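PDB 3RQA: cyclic di-GMP receptor atypical PilZ domain-containing protein from Xanthomonas campestris pv. campestris, which is of unknown function but carries an atypical PilZ domain of the cyclic di-GMP receptor family and assembles into a tetramer through a helical bundle. Local coordinates for residues Leu85-Arg93 with Pro131-Leu139; Thr103-Ile111 with Gln169-Leu179. All blocks are in the same frame, centred on the assembly; numbering follows the deposited sequence.

Contact 1: Leu85-Arg93 with Pro131-Leu139; sequences LALIGRLVR and PSDWLPELL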
# COMPACT_ATOMS: atom_id res chain seq x y z
N LEU C 85 -2.12 -4.25 -5.42
CA LEU C 85 -3.21 -3.40 -5.88
C LEU C 85 -4.51 -3.73 -5.15
O LEU C 85 -5.20 -2.85 -4.67
CB LEU C 85 -3.44 -3.56 -7.38
CG LEU C 85 -3.75 -2.32 -8.23
CD1 LEU C 85 -4.68 -2.75 -9.34
CD2 LEU C 85 -4.38 -1.20 -7.40
N ALA C 86 -4.83 -5.01 -5.08
CA ALA C 86 -6.04 -5.43 -4.39
C ALA C 86 -5.99 -5.06 -2.91
O ALA C 86 -6.97 -4.55 -2.37
CB ALA C 86 -6.24 -6.94 -4.54
N LEU C 87 -4.85 -5.30 -2.26
CA LEU C 87 -4.72 -4.97 -0.84
C LEU C 87 -4.79 -3.46 -0.58
O LEU C 87 -5.39 -3.02 0.41
CB LEU C 87 -3.43 -5.56 -0.27
CG LEU C 87 -3.45 -7.07 0.04
CD1 LEU C 87 -2.05 -7.58 0.27
CD2 LEU C 87 -4.34 -7.34 1.27
N ILE C 88 -4.19 -2.66 -1.46
CA ILE C 88 -4.25 -1.22 -1.25
C ILE C 88 -5.70 -0.77 -1.43
O ILE C 88 -6.18 0.11 -0.73
CB ILE C 88 -3.31 -0.44 -2.22
CG1 ILE C 88 -3.37 1.06 -1.92
CG2 ILE C 88 -3.69 -0.70 -3.65
CD1 ILE C 88 -2.61 1.50 -0.69
N GLY C 89 -6.41 -1.41 -2.36
CA GLY C 89 -7.80 -1.07 -2.59
C GLY C 89 -8.64 -1.42 -1.36
O GLY C 89 -9.58 -0.70 -0.99
N ARG C 90 -8.30 -2.54 -0.73
CA ARG C 90 -9.00 -2.98 0.46
C ARG C 90 -8.74 -1.97 1.58
O ARG C 90 -9.66 -1.62 2.32
CB ARG C 90 -8.51 -4.37 0.88
CG ARG C 90 -9.19 -4.91 2.13
CD ARG C 90 -8.86 -6.37 2.35
NE ARG C 90 -9.18 -7.16 1.16
CZ ARG C 90 -10.41 -7.53 0.82
NH1 ARG C 90 -10.61 -8.24 -0.28
NH2 ARG C 90 -11.44 -7.21 1.58
N LEU C 91 -7.50 -1.51 1.69
CA LEU C 91 -7.14 -0.55 2.74
C LEU C 91 -8.00 0.70 2.62
O LEU C 91 -8.59 1.16 3.59
CB LEU C 91 -5.67 -0.15 2.60
CG LEU C 91 -4.83 0.04 3.88
CD1 LEU C 91 -3.73 1.05 3.58
CD2 LEU C 91 -5.70 0.52 5.05
N VAL C 92 -8.06 1.25 1.42
CA VAL C 92 -8.83 2.45 1.15
C VAL C 92 -10.30 2.32 1.53
O VAL C 92 -10.87 3.24 2.12
CB VAL C 92 -8.71 2.85 -0.33
CG1 VAL C 92 -9.70 3.94 -0.67
CG2 VAL C 92 -7.30 3.31 -0.62
N ARG C 93 -10.92 1.19 1.19
CA ARG C 93 -12.33 1.01 1.52
C ARG C 93 -12.54 1.07 3.03
O ARG C 93 -13.61 1.42 3.49
CB ARG C 93 -12.85 -0.32 0.96
CG ARG C 93 -12.99 -0.35 -0.55
CD ARG C 93 -13.36 -1.75 -1.03
NE ARG C 93 -13.16 -1.92 -2.46
CZ ARG C 93 -13.91 -1.34 -3.40
NH1 ARG C 93 -13.65 -1.55 -4.69
NH2 ARG C 93 -14.92 -0.56 -3.05
N PRO C 131 -15.03 6.05 -11.07
CA PRO C 131 -15.06 5.48 -12.41
C PRO C 131 -15.09 3.97 -12.54
O PRO C 131 -15.87 3.42 -13.33
CB PRO C 131 -13.81 6.08 -13.06
CG PRO C 131 -12.86 6.16 -11.93
CD PRO C 131 -13.73 6.71 -10.81
N SER C 132 -14.25 3.30 -11.77
CA SER C 132 -14.14 1.85 -11.82
C SER C 132 -15.27 1.08 -11.16
O SER C 132 -16.35 0.93 -11.74
CB SER C 132 -12.82 1.41 -11.20
OG SER C 132 -12.73 0.00 -11.21
N ASP C 133 -15.01 0.59 -9.96
CA ASP C 133 -15.96 -0.20 -9.19
C ASP C 133 -15.11 -1.18 -8.36
O ASP C 133 -15.32 -1.32 -7.16
CB ASP C 133 -16.89 -1.00 -10.10
CG ASP C 133 -18.01 -1.67 -9.33
OD1 ASP C 133 -17.71 -2.35 -8.33
OD2 ASP C 133 -19.19 -1.53 -9.74
N TRP C 134 -14.15 -1.84 -9.01
CA TRP C 134 -13.27 -2.76 -8.29
C TRP C 134 -12.13 -1.97 -7.64
O TRP C 134 -11.46 -2.47 -6.75
CB TRP C 134 -12.69 -3.83 -9.23
CG TRP C 134 -11.86 -3.27 -10.33
CD1 TRP C 134 -12.31 -2.79 -11.54
CD2 TRP C 134 -10.45 -3.05 -10.31
NE1 TRP C 134 -11.25 -2.28 -12.27
CE2 TRP C 134 -10.10 -2.43 -11.54
CE3 TRP C 134 -9.44 -3.32 -9.38
CZ2 TRP C 134 -8.78 -2.07 -11.85
CZ3 TRP C 134 -8.12 -2.97 -9.69
CH2 TRP C 134 -7.81 -2.35 -10.92
N LEU C 135 -11.94 -0.73 -8.09
CA LEU C 135 -10.89 0.14 -7.55
C LEU C 135 -11.55 1.33 -6.87
O LEU C 135 -12.20 2.15 -7.51
CB LEU C 135 -9.98 0.63 -8.67
CG LEU C 135 -8.75 1.46 -8.30
CD1 LEU C 135 -7.65 0.56 -7.77
CD2 LEU C 135 -8.26 2.20 -9.53
N PRO C 136 -11.38 1.45 -5.54
CA PRO C 136 -11.98 2.55 -4.78
C PRO C 136 -11.27 3.90 -4.93
O PRO C 136 -10.99 4.58 -3.94
CB PRO C 136 -11.91 2.03 -3.35
CG PRO C 136 -10.56 1.35 -3.35
CD PRO C 136 -10.57 0.58 -4.67
N GLU C 137 -10.97 4.29 -6.16
CA GLU C 137 -10.31 5.57 -6.37
C GLU C 137 -11.28 6.53 -7.04
O GLU C 137 -12.10 6.14 -7.87
CB GLU C 137 -9.05 5.42 -7.23
CG GLU C 137 -8.30 6.73 -7.43
CD GLU C 137 -7.62 7.23 -6.16
OE1 GLU C 137 -8.27 7.29 -5.10
OE2 GLU C 137 -6.42 7.57 -6.24
N LEU C 138 -11.19 7.80 -6.68
CA LEU C 138 -12.10 8.79 -7.24
C LEU C 138 -11.49 9.71 -8.27
O LEU C 138 -10.32 10.09 -8.19
CB LEU C 138 -12.73 9.61 -6.12
CG LEU C 138 -13.47 8.79 -5.05
CD1 LEU C 138 -14.16 9.72 -4.04
CD2 LEU C 138 -14.49 7.90 -5.72
N LEU C 139 -12.29 10.02 -9.27
CA LEU C 139 -11.90 10.94 -10.32
C LEU C 139 -12.51 12.27 -9.84
O LEU C 139 -13.72 12.34 -9.59
CB LEU C 139 -12.51 10.53 -11.65
CG LEU C 139 -12.22 11.42 -12.87
CD1 LEU C 139 -10.74 11.28 -13.29
CD2 LEU C 139 -13.15 11.04 -14.02
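Gly89 of the helical segment Leu85-Arg93 and Pro136 of the loop Pro131-Leu139 bring the two backbones closest, with 5.9 Å between their CA atoms. Pro136 is the centre of an inverse gamma turn, closed by a weak bond from Glu137 N to Leu135 O, and this bend presents its ring to the helix. With only hydrogen on the CA of Gly89, the ring can settle onto the backbone itself, Pro136 CG lying 3.3 Å from Gly89 O. Val92 flanks the ring one turn further on, its CG1 3.8 Å from Pro136 CG.

Arg93 reaches back along the loop. Its chain is extended from CG to NE, which carries the guanidinium across the proline, so that Pro136 CB sits 3.9 Å above the guanidinium plane, over its centre. Arg93 NH1 then donates to Asp133 O (3.0 Å, N-H...O 148°), the donor tilted 28° from the carbonyl plane. At the other end of the patch, Leu85 divides its branches: CD1 meets the edge of the Trp134 ring at CZ3 (3.5 Å), while CD2 touches Leu135 CD1 at 3.7 Å. Leu135 CB in turn lies over one face of that indole, whose NE1 is hydrogen-bonded to Glu56.

Leu87 of the second subunit packs on both Val92 and Leu135, and Ile88 and Leu91 meet their own counterparts in neighbouring subunits. Helix 73-95 thus faces a proline-bearing turn of its own domain while supplying one helix of the parallel four-helix coiled coil that makes this PilZ protein a tetramer.

Contact 2: Thr103-Ile111 with Gln169-Leu179; sequences TVHWSVRGI and QDALERHLFRL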
# COMPACT_ATOMS: atom_id res chain seq x y z
N THR C 103 -27.95 7.95 -10.66
CA THR C 103 -28.07 7.93 -12.10
C THR C 103 -27.56 9.29 -12.56
O THR C 103 -27.95 10.32 -12.01
CB THR C 103 -29.53 7.75 -12.55
OG1 THR C 103 -30.02 6.50 -12.02
CG2 THR C 103 -29.62 7.73 -14.07
N VAL C 104 -26.67 9.28 -13.53
CA VAL C 104 -26.08 10.50 -14.04
C VAL C 104 -26.01 10.48 -15.57
O VAL C 104 -26.13 9.42 -16.19
CB VAL C 104 -24.64 10.69 -13.48
CG1 VAL C 104 -24.65 10.50 -11.97
CG2 VAL C 104 -23.68 9.69 -14.13
N HIS C 105 -25.85 11.66 -16.17
CA HIS C 105 -25.72 11.79 -17.60
C HIS C 105 -24.35 12.44 -17.76
O HIS C 105 -24.15 13.61 -17.43
CB HIS C 105 -26.81 12.68 -18.19
CG HIS C 105 -27.16 12.35 -19.61
ND1 HIS C 105 -27.66 13.27 -20.50
CD2 HIS C 105 -27.07 11.18 -20.30
CE1 HIS C 105 -27.87 12.69 -21.67
NE2 HIS C 105 -27.51 11.42 -21.57
N TRP C 106 -23.42 11.66 -18.27
CA TRP C 106 -22.03 12.06 -18.41
C TRP C 106 -21.49 12.20 -19.84
O TRP C 106 -21.63 11.29 -20.66
CB TRP C 106 -21.19 11.03 -17.64
CG TRP C 106 -19.76 11.34 -17.38
CD1 TRP C 106 -19.14 12.55 -17.51
CD2 TRP C 106 -18.79 10.44 -16.85
NE1 TRP C 106 -17.83 12.45 -17.08
CE2 TRP C 106 -17.59 11.16 -16.67
CE3 TRP C 106 -18.82 9.08 -16.50
CZ2 TRP C 106 -16.42 10.58 -16.16
CZ3 TRP C 106 -17.65 8.49 -15.99
CH2 TRP C 106 -16.47 9.24 -15.83
N SER C 107 -20.87 13.34 -20.13
CA SER C 107 -20.25 13.60 -21.43
C SER C 107 -18.87 14.19 -21.13
O SER C 107 -18.54 14.45 -19.97
CB SER C 107 -21.07 14.60 -22.27
OG SER C 107 -20.74 15.95 -21.95
N VAL C 108 -18.08 14.40 -22.17
CA VAL C 108 -16.75 14.96 -22.02
C VAL C 108 -16.81 16.39 -21.49
O VAL C 108 -15.87 16.87 -20.87
CB VAL C 108 -16.01 14.95 -23.38
CG1 VAL C 108 -16.69 15.90 -24.35
CG2 VAL C 108 -14.55 15.35 -23.20
N ARG C 109 -17.93 17.06 -21.74
CA ARG C 109 -18.12 18.45 -21.33
C ARG C 109 -18.54 18.67 -19.88
O ARG C 109 -18.14 19.65 -19.25
CB ARG C 109 -19.16 19.13 -22.21
CG ARG C 109 -18.81 19.20 -23.68
CD ARG C 109 -19.93 19.86 -24.45
NE ARG C 109 -19.82 19.63 -25.89
CZ ARG C 109 -20.86 19.43 -26.69
NH1 ARG C 109 -22.08 19.43 -26.18
NH2 ARG C 109 -20.67 19.21 -27.98
N GLY C 110 -19.38 17.77 -19.38
CA GLY C 110 -19.88 17.89 -18.02
C GLY C 110 -20.76 16.72 -17.61
O GLY C 110 -20.75 15.66 -18.25
N ILE C 111 -21.54 16.93 -16.55
CA ILE C 111 -22.41 15.88 -16.03
C ILE C 111 -23.67 16.41 -15.35
O ILE C 111 -23.70 17.51 -14.80
CB ILE C 111 -21.60 14.99 -15.03
CG1 ILE C 111 -22.43 13.79 -14.57
CG2 ILE C 111 -21.17 15.81 -13.82
CD1 ILE C 111 -21.62 12.76 -13.79
N GLN C 169 -8.59 15.28 -21.50
CA GLN C 169 -9.75 15.23 -22.37
C GLN C 169 -9.73 13.94 -23.18
O GLN C 169 -10.73 13.22 -23.26
CB GLN C 169 -9.80 16.42 -23.34
CG GLN C 169 -11.11 16.41 -24.12
CD GLN C 169 -11.38 17.70 -24.86
OE1 GLN C 169 -11.26 18.80 -24.31
NE2 GLN C 169 -11.77 17.57 -26.13
N ASP C 170 -8.58 13.64 -23.76
CA ASP C 170 -8.45 12.43 -24.57
C ASP C 170 -8.77 11.17 -23.77
O ASP C 170 -9.51 10.30 -24.24
CB ASP C 170 -7.04 12.30 -25.13
CG ASP C 170 -6.92 11.13 -26.09
OD1 ASP C 170 -7.39 11.27 -27.24
OD2 ASP C 170 -6.38 10.07 -25.68
N ALA C 171 -8.20 11.06 -22.57
CA ALA C 171 -8.43 9.91 -21.71
C ALA C 171 -9.92 9.80 -21.36
O ALA C 171 -10.46 8.70 -21.27
CB ALA C 171 -7.61 10.04 -20.42
N LEU C 172 -10.57 10.94 -21.14
CA LEU C 172 -11.99 10.92 -20.78
C LEU C 172 -12.85 10.49 -21.97
O LEU C 172 -13.80 9.72 -21.82
CB LEU C 172 -12.45 12.30 -20.28
CG LEU C 172 -13.94 12.47 -19.92
CD1 LEU C 172 -14.38 11.40 -18.94
CD2 LEU C 172 -14.15 13.87 -19.34
N GLU C 173 -12.52 11.01 -23.16
CA GLU C 173 -13.27 10.64 -24.36
C GLU C 173 -13.17 9.13 -24.57
O GLU C 173 -14.18 8.47 -24.81
CB GLU C 173 -12.75 11.40 -25.59
CG GLU C 173 -13.46 12.74 -25.81
CD GLU C 173 -12.74 13.62 -26.81
OE1 GLU C 173 -12.10 13.09 -27.74
OE2 GLU C 173 -12.83 14.86 -26.66
N ARG C 174 -11.95 8.60 -24.48
CA ARG C 174 -11.76 7.16 -24.65
C ARG C 174 -12.57 6.43 -23.60
O ARG C 174 -13.27 5.46 -23.90
CB ARG C 174 -10.28 6.78 -24.50
CG ARG C 174 -9.38 7.23 -25.63
CD ARG C 174 -7.93 7.03 -25.24
NE ARG C 174 -7.01 7.49 -26.28
CZ ARG C 174 -6.65 6.78 -27.34
NH1 ARG C 174 -7.13 5.55 -27.52
NH2 ARG C 174 -5.83 7.30 -28.24
N HIS C 175 -12.49 6.91 -22.36
CA HIS C 175 -13.22 6.28 -21.27
C HIS C 175 -14.72 6.20 -21.55
O HIS C 175 -15.33 5.14 -21.41
CB HIS C 175 -13.00 7.03 -19.95
CG HIS C 175 -13.70 6.39 -18.79
ND1 HIS C 175 -13.25 5.21 -18.23
CD2 HIS C 175 -14.85 6.71 -18.16
CE1 HIS C 175 -14.11 4.83 -17.29
NE2 HIS C 175 -15.09 5.72 -17.24
N LEU C 176 -15.31 7.33 -21.95
CA LEU C 176 -16.73 7.37 -22.25
C LEU C 176 -17.06 6.45 -23.43
O LEU C 176 -18.03 5.69 -23.38
CB LEU C 176 -17.17 8.80 -22.57
CG LEU C 176 -17.30 9.73 -21.36
CD1 LEU C 176 -17.65 11.15 -21.84
CD2 LEU C 176 -18.39 9.20 -20.43
N PHE C 177 -16.24 6.51 -24.47
CA PHE C 177 -16.47 5.67 -25.64
C PHE C 177 -16.50 4.21 -25.22
O PHE C 177 -17.43 3.49 -25.57
CB PHE C 177 -15.39 5.91 -26.70
CG PHE C 177 -15.71 5.31 -28.03
CD1 PHE C 177 -15.39 3.99 -28.31
CD2 PHE C 177 -16.37 6.05 -29.00
CE1 PHE C 177 -15.72 3.41 -29.54
CE2 PHE C 177 -16.71 5.49 -30.23
CZ PHE C 177 -16.38 4.17 -30.50
N ARG C 178 -15.50 3.77 -24.45
CA ARG C 178 -15.48 2.38 -23.99
C ARG C 178 -16.75 2.02 -23.20
O ARG C 178 -17.40 1.01 -23.48
CB ARG C 178 -14.28 2.09 -23.08
CG ARG C 178 -12.93 2.13 -23.75
CD ARG C 178 -11.91 1.39 -22.92
NE ARG C 178 -10.64 2.09 -22.90
CZ ARG C 178 -10.38 3.15 -22.14
NH1 ARG C 178 -9.19 3.74 -22.19
NH2 ARG C 178 -11.31 3.61 -21.30
N LEU C 179 -17.08 2.82 -22.19
CA LEU C 179 -18.26 2.56 -21.38
C LEU C 179 -19.49 2.37 -22.24
O LEU C 179 -20.33 1.51 -21.96
CB LEU C 179 -18.52 3.72 -20.40
CG LEU C 179 -17.64 3.88 -19.17
CD1 LEU C 179 -18.23 4.95 -18.27
CD2 LEU C 179 -17.55 2.56 -18.42
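Ser107 OG is gripped by several groups where the strand 101-107 turns back: it accepts from Arg109 N at 3.0 Å, which defines an ST turn, receives a weaker bond from Gly110 N, and is also hydrogen-bonded to Leu18 O. The turn is thereby tied to the N-terminal part of the chain, and the Ser107-Val108 peptide lies against the helix, where Leu176 CD1 rests 3.3 Å from Val108 N.

The other branch of Leu176 goes to Trp106. With CG anti to the carbonyl carbon (chi1 -75°), the leucine holds Leu176 CD2 over the indole face as a CH-pi contact, 4.1 Å from the centroid of the five-membered ring of Trp106 and 24° off its normal. Leu172 approaches the indole obliquely, CD1 lying 3.5 Å from Trp106 CZ2. Near the far end of the six-membered ring, His175 CD2 comes within 3.8 Å of Trp106 CH2, the two ring planes inclined at 52°.

In the PilZ fold these residues join a beta-hairpin of the six-stranded antiparallel barrel, strands 101-107 and 110-115, to the C-terminal helix 165-185, and Trp106 also packs on Leu129 of strand 124-129. The axes of strand 103-107 and helix 169-179 come within 9.6 Å, their directions at 129°.

Val108 carries the contact outward from the indole. Its CG2 meets Gln169 CG at 3.7 Å and Glu173 CG at 3.8 Å, covering the aliphatic parts of both extended chains. Their polar ends join each other, Gln169 NE2 donating to Glu173 OE2.

Overall arrangement
The two contacts hold different elements of one PilZ domain, their centres 20 Å apart, yet they meet where Leu139 CD2 lies 3.9 Å from Trp106 CZ2. Contact 2 is nearer the centre of the chain and involves no other subunit: barrel hairpin and C-terminal helix join through apolar and aromatic packing alone, with no polar bond between the two segments. Contact 1 lies further out, at the tetramer interface, and mixes apolar packing with an arginine-to-carbonyl bond between its segments; salt bridges linking Arg90 and Glu137 of different subunits run beside it. Both are only partly buried, but contact 2 stays within one domain, whereas contact 1 joins a loop to the helix that also packs on the other subunits.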